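PDB 1M22: peptide amidase from Stenotrophomonas maltophilia, which probably hydrolyses amide bonds of peptides as a member of the amidase signature family of enzymes. Local coordinates for residues A50-N55 with K127-E132; L101-F106 with H341-R346. All blocks are in the same frame, centred on the assembly; numbering follows the deposited sequence.

Both contacts hold loops or strands near one side of the amidase fold, with centres about 16 Å apart and nearest atoms about 5 Å apart, so they do not touch. Contact 1 lies in the eleven-stranded mixed sheet, where the outermost strand 51-54 pairs with strand 123-128. Contact 2 lies farther from the chain's centre and joins two loops, one between strand 82-86 and helix 112-119, the other between helices 319-340 and 348-357. Along the chain the segments alternate, 50-55, 101-106, 127-132, 341-346. The connection that separates the paired strands of contact 1 therefore also carries the loop that meets, more than 230 residues on in sequence, the loop that follows helix 319-340.

Contact 1. Residues A50-N55 with K127-E132; sequences AVIELN and KTNLSE
Glu53 and Lys127 clasp each other through their backbones. Lys127 N gives a bond of 2.8 Å to Glu53 O, and Lys127 O in turn receives Ile52 N at 2.9 Å and, weakly, Glu53 N at 3.4 Å. Farther along, Asn129 N reaches Ala50 O at 2.8 Å, the donor standing above the carbonyl plane. Two C-H contacts supplement these bonds: Thr128 CA lies 3.1 Å from Ala50 O, and Val51 CA also approaches Lys127 O.

With Ile52 and Glu53 both set opposite Lys127, the antiparallel pairing contains a classic beta bulge. Its one-residue shift separates the non-hydrogen-bonded pair Val51-Thr128 from the hydrogen-bonded pair Glu53-Lys127, at the point where the outermost strand of the mixed sheet turns a corner.

Side-chain packing centres on Ile52. Its CG2 makes an apolar contact with Lys127 CB at 3.8 Å, while CG1, anti to the backbone N (chi1 -169°), carries Ile52 CD1 to Asn129 OD1 at 3.8 Å. The Ile52 and Asn129 side chains cross at about a right angle. Other van der Waals contacts also set carbon against oxygen: Thr128 brings CB and CG2 close to Ala50 O, and Val51 lays CG1 against Lys127 O.

The polar and charged ends turn to other partners. Glu53 and Lys127 share a face of the sheet, yet their charged atoms stay apart: Glu53 OE1 forms a salt bridge with Arg148, whereas the lysine chain, bent at three successive torsions, takes NZ to a salt bridge with Asp87 and a hydrogen bond to Ile89 O. Asn129 OD1 bonds to Ser146. Thr128 OG1 is hydrogen-bonded to Ser169 OG, and the threonine side chain touches that of Lys86, an active-site proton donor/acceptor.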
loop_
_atom_site.group_PDB
_atom_site.type_symbol
_atom_site.label_atom_id
_atom_site.label_comp_id
_atom_site.label_asym_id
_atom_site.label_seq_id
_atom_site.Cartn_x
_atom_site.Cartn_y
_atom_site.Cartn_z
ATOM N N ALA A 50 -2.137 7.074 13.352
ATOM C CA ALA A 50 -2.299 6.347 12.099
ATOM C C ALA A 50 -3.667 6.636 11.481
ATOM O O ALA A 50 -3.825 6.598 10.260
ATOM C CB ALA A 50 -2.149 4.854 12.341
ATOM N N VAL A 51 -4.650 6.929 12.327
ATOM C CA VAL A 51 -6.013 7.191 11.878
ATOM C C VAL A 51 -6.319 8.683 11.852
ATOM O O VAL A 51 -6.339 9.343 12.893
ATOM C CB VAL A 51 -7.020 6.468 12.798
ATOM C CG1 VAL A 51 -8.437 6.731 12.333
ATOM C CG2 VAL A 51 -6.734 4.975 12.794
ATOM N N ILE A 52 -6.568 9.209 10.658
ATOM C CA ILE A 52 -6.846 10.629 10.484
ATOM C C ILE A 52 -8.324 10.980 10.701
ATOM O O ILE A 52 -8.646 12.106 11.080
ATOM C CB ILE A 52 -6.341 11.095 9.083
ATOM C CG1 ILE A 52 -6.364 12.620 8.989
ATOM C CG2 ILE A 52 -7.170 10.450 7.980
ATOM C CD1 ILE A 52 -5.696 13.161 7.733
ATOM N N GLU A 53 -9.219 10.022 10.477
ATOM C CA GLU A 53 -10.647 10.264 10.688
ATOM C C GLU A 53 -11.402 8.964 10.896
ATOM O O GLU A 53 -11.203 7.995 10.165
ATOM C CB GLU A 53 -11.269 11.020 9.502
ATOM C CG GLU A 53 -12.699 11.507 9.783
ATOM C CD GLU A 53 -13.386 12.150 8.582
ATOM O OE1 GLU A 53 -12.711 12.445 7.576
ATOM O OE2 GLU A 53 -14.615 12.368 8.655
ATOM N N LEU A 54 -12.269 8.942 11.900
ATOM C CA LEU A 54 -13.071 7.759 12.176
ATOM C C LEU A 54 -14.361 7.849 11.376
ATOM O O LEU A 54 -14.849 8.941 11.085
ATOM C CB LEU A 54 -13.412 7.674 13.666
ATOM C CG LEU A 54 -12.252 7.416 14.628
ATOM C CD1 LEU A 54 -12.735 7.551 16.063
ATOM C CD2 LEU A 54 -11.684 6.027 14.380
ATOM N N ASN A 55 -14.902 6.694 11.008
ATOM C CA ASN A 55 -16.154 6.655 10.274
ATOM C C ASN A 55 -17.275 6.721 11.304
ATOM O O ASN A 55 -17.425 5.816 12.123
ATOM C CB ASN A 55 -16.259 5.358 9.469
ATOM C CG ASN A 55 -17.601 5.208 8.780
ATOM O OD1 ASN A 55 -18.381 6.159 8.705
ATOM N ND2 ASN A 55 -17.873 4.016 8.265
ATOM N N LYS A 127 -10.391 6.426 8.038
ATOM C CA LYS A 127 -9.328 6.733 7.087
ATOM C C LYS A 127 -7.983 6.856 7.791
ATOM O O LYS A 127 -7.913 7.289 8.941
ATOM C CB LYS A 127 -9.637 8.054 6.371
ATOM C CG LYS A 127 -11.065 8.182 5.847
ATOM C CD LYS A 127 -11.389 7.141 4.784
ATOM C CE LYS A 127 -10.610 7.382 3.499
ATOM N NZ LYS A 127 -10.958 8.682 2.848
ATOM N N THR A 128 -6.911 6.482 7.097
ATOM C CA THR A 128 -5.576 6.560 7.672
ATOM C C THR A 128 -4.739 7.705 7.119
ATOM O O THR A 128 -4.884 8.117 5.962
ATOM C CB THR A 128 -4.800 5.246 7.470
ATOM O OG1 THR A 128 -4.865 4.858 6.091
ATOM C CG2 THR A 128 -5.386 4.149 8.346
ATOM N N ASN A 129 -3.858 8.217 7.968
ATOM C CA ASN A 129 -2.985 9.313 7.595
ATOM C C ASN A 129 -1.991 8.871 6.530
ATOM O O ASN A 129 -1.701 7.681 6.375
ATOM C CB ASN A 129 -2.251 9.835 8.836
ATOM C CG ASN A 129 -1.561 11.162 8.595
ATOM O OD1 ASN A 129 -2.074 12.018 7.878
ATOM N ND2 ASN A 129 -0.402 11.348 9.219
ATOM N N LEU A 130 -1.467 9.845 5.799
ATOM C CA LEU A 130 -0.514 9.590 4.734
ATOM C C LEU A 130 0.370 10.814 4.572
ATOM O O LEU A 130 0.022 11.905 5.035
ATOM C CB LEU A 130 -1.252 9.361 3.407
ATOM C CG LEU A 130 -2.041 10.566 2.866
ATOM C CD1 LEU A 130 -2.298 10.393 1.377
ATOM C CD2 LEU A 130 -3.356 10.724 3.625
ATOM N N SER A 131 1.518 10.633 3.932
ATOM C CA SER A 131 2.382 11.772 3.640
ATOM C C SER A 131 1.458 12.648 2.793
ATOM O O SER A 131 0.816 12.152 1.865
ATOM C CB SER A 131 3.583 11.321 2.813
ATOM O OG SER A 131 4.313 10.324 3.508
ATOM N N GLU A 132 1.375 13.942 3.103
ATOM C CA GLU A 132 0.466 14.821 2.373
ATOM C C GLU A 132 0.580 14.698 0.856
ATOM O O GLU A 132 1.680 14.694 0.302
ATOM C CB GLU A 132 0.668 16.280 2.788
ATOM C CG GLU A 132 -0.622 17.081 2.742
ATOM C CD GLU A 132 -0.412 18.548 3.041
ATOM O OE1 GLU A 132 0.040 19.276 2.135
ATOM O OE2 GLU A 132 -0.695 18.967 4.184
#

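Contact 2. Residues L101-F106 with H341-R346; sequences LALQGF and HRAPLR
Phe106 reaches across from the 101-106 loop to the chain that leaves helix 319-340, and its side chain meets Pro344 first, then His341 and Ala343. Phe106 CB starts the contact at 4.0 Å from Pro344 CD. CG keeps the same neighbour, and Phe106 CD1 comes to 3.8 Å from Pro344 CD, the two side chains crossing at about a right angle. Because CG is anti to the backbone N (chi1 173°), the ring extends toward the second loop. There Phe106 CE1 lies 3.5 Å from His341 O, which sits at the ring edge in its plane, and also nears Ala343 CA. At the tip, Phe106 CZ rests 3.7 Å from His341 CB. One ring face receives the methyl of Ala343: its CB is 4.0 Å from the ring centroid and 20° off the normal, a CH-pi contact displaced toward the rim.

Each backbone has a defined turn here. A type I turn from Leu103 to Phe106, closed by Phe106 N to Leu103 O, sets the aromatic residue at its end. Across from it, a Schellman motif terminates helix 319-340, with Arg342 in positive phi as its C-prime residue, and the chain then leads into Ala343 and Pro344.

Beside the ring, Leu103 CD2 packs on Pro344 CG at 3.8 Å and more distantly on Leu345 CD1. Leu345 CD1 lies 3.7 Å from Ala102 CB. Leu345 also touches helix 348-357 through Leu351, and Phe106 leans on Tyr337 of helix 319-340, so the two loops meet beside both helices. The segments are joined without hydrogen bonds between them; methyl groups, a proline ring and an aromatic ring make an association that depends on shape and on the burial of apolar surface.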
loop_
_atom_site.group_PDB
_atom_site.type_symbol
_atom_site.label_atom_id
_atom_site.label_comp_id
_atom_site.label_asym_id
_atom_site.label_seq_id
_atom_site.Cartn_x
_atom_site.Cartn_y
_atom_site.Cartn_z
ATOM N N LEU A 101 -5.264 20.418 4.509
ATOM C CA LEU A 101 -6.304 21.210 5.150
ATOM C C LEU A 101 -7.264 21.768 4.096
ATOM O O LEU A 101 -8.392 22.145 4.408
ATOM C CB LEU A 101 -5.680 22.356 5.949
ATOM C CG LEU A 101 -4.906 21.934 7.200
ATOM C CD1 LEU A 101 -4.234 23.147 7.824
ATOM C CD2 LEU A 101 -5.856 21.282 8.193
ATOM N N ALA A 102 -6.815 21.804 2.844
ATOM C CA ALA A 102 -7.636 22.320 1.753
ATOM C C ALA A 102 -8.876 21.466 1.481
ATOM O O ALA A 102 -9.885 21.967 0.981
ATOM C CB ALA A 102 -6.798 22.437 0.486
ATOM N N LEU A 103 -8.808 20.180 1.815
ATOM C CA LEU A 103 -9.934 19.278 1.578
ATOM C C LEU A 103 -10.545 18.698 2.853
ATOM O O LEU A 103 -11.190 17.648 2.815
ATOM C CB LEU A 103 -9.494 18.129 0.665
ATOM C CG LEU A 103 -8.961 18.499 -0.721
ATOM C CD1 LEU A 103 -8.487 17.240 -1.424
ATOM C CD2 LEU A 103 -10.044 19.191 -1.530
ATOM N N GLN A 104 -10.357 19.382 3.977
ATOM C CA GLN A 104 -10.889 18.910 5.252
ATOM C C GLN A 104 -12.413 18.785 5.285
ATOM O O GLN A 104 -12.956 18.030 6.090
ATOM C CB GLN A 104 -10.432 19.831 6.386
ATOM C CG GLN A 104 -10.866 21.277 6.223
ATOM C CD GLN A 104 -10.505 22.129 7.422
ATOM O OE1 GLN A 104 -9.339 22.218 7.807
ATOM N NE2 GLN A 104 -11.507 22.766 8.017
ATOM N N GLY A 105 -13.099 19.525 4.419
ATOM C CA GLY A 105 -14.551 19.468 4.388
ATOM C C GLY A 105 -15.100 18.871 3.106
ATOM O O GLY A 105 -16.289 18.988 2.802
ATOM N N PHE A 106 -14.220 18.223 2.352
ATOM C CA PHE A 106 -14.567 17.596 1.083
ATOM C C PHE A 106 -14.917 16.126 1.339
ATOM O O PHE A 106 -14.053 15.334 1.720
ATOM C CB PHE A 106 -13.371 17.738 0.139
ATOM C CG PHE A 106 -13.508 16.995 -1.155
ATOM C CD1 PHE A 106 -14.572 17.241 -2.016
ATOM C CD2 PHE A 106 -12.541 16.072 -1.531
ATOM C CE1 PHE A 106 -14.664 16.574 -3.238
ATOM C CE2 PHE A 106 -12.624 15.405 -2.742
ATOM C CZ PHE A 106 -13.686 15.656 -3.599
ATOM N N HIS A 341 -15.161 15.104 -9.135
ATOM C CA HIS A 341 -15.804 15.019 -7.828
ATOM C C HIS A 341 -16.218 16.368 -7.251
ATOM O O HIS A 341 -16.612 16.460 -6.087
ATOM C CB HIS A 341 -14.873 14.281 -6.864
ATOM C CG HIS A 341 -14.478 12.920 -7.347
ATOM N ND1 HIS A 341 -15.347 11.849 -7.350
ATOM C CD2 HIS A 341 -13.327 12.470 -7.900
ATOM C CE1 HIS A 341 -14.749 10.801 -7.887
ATOM N NE2 HIS A 341 -13.522 11.150 -8.230
ATOM N N ARG A 342 -16.134 17.409 -8.077
ATOM C CA ARG A 342 -16.513 18.762 -7.682
ATOM C C ARG A 342 -15.916 19.184 -6.344
ATOM O O ARG A 342 -16.635 19.538 -5.408
ATOM C CB ARG A 342 -18.039 18.878 -7.633
ATOM C CG ARG A 342 -18.716 18.489 -8.940
ATOM C CD ARG A 342 -20.220 18.663 -8.857
ATOM N NE ARG A 342 -20.596 20.059 -8.665
ATOM C CZ ARG A 342 -21.847 20.480 -8.517
ATOM N NH1 ARG A 342 -22.843 19.608 -8.538
ATOM N NH2 ARG A 342 -22.104 21.771 -8.352
ATOM N N ALA A 343 -14.591 19.152 -6.267
ATOM C CA ALA A 343 -13.888 19.535 -5.051
ATOM C C ALA A 343 -13.897 21.054 -4.890
ATOM O O ALA A 343 -14.173 21.786 -5.846
ATOM C CB ALA A 343 -12.450 19.018 -5.103
ATOM N N PRO A 344 -13.609 21.548 -3.673
ATOM C CA PRO A 344 -13.589 22.994 -3.420
ATOM C C PRO A 344 -12.425 23.668 -4.149
ATOM O O PRO A 344 -12.400 24.889 -4.315
ATOM C CB PRO A 344 -13.476 23.076 -1.899
ATOM C CG PRO A 344 -12.720 21.831 -1.547
ATOM C CD PRO A 344 -13.367 20.793 -2.432
ATOM N N LEU A 345 -11.461 22.854 -4.573
ATOM C CA LEU A 345 -10.298 23.321 -5.324
ATOM C C LEU A 345 -10.583 22.917 -6.764
ATOM O O LEU A 345 -11.051 21.806 -7.011
ATOM C CB LEU A 345 -9.023 22.619 -4.849
ATOM C CG LEU A 345 -8.583 22.824 -3.398
ATOM C CD1 LEU A 345 -7.405 21.909 -3.088
ATOM C CD2 LEU A 345 -8.210 24.282 -3.176
ATOM N N ARG A 346 -10.301 23.805 -7.711
ATOM C CA ARG A 346 -10.566 23.517 -9.116
ATOM C C ARG A 346 -9.304 23.321 -9.946
ATOM O O ARG A 346 -9.360 22.793 -11.056
ATOM C CB ARG A 346 -11.403 24.647 -9.723
ATOM C CG ARG A 346 -12.733 24.880 -9.019
ATOM C CD ARG A 346 -13.362 26.205 -9.428
ATOM N NE ARG A 346 -13.652 26.277 -10.858
ATOM C CZ ARG A 346 -14.515 25.487 -11.490
ATOM N NH1 ARG A 346 -15.180 24.554 -10.821
ATOM N NH2 ARG A 346 -14.715 25.632 -12.793
#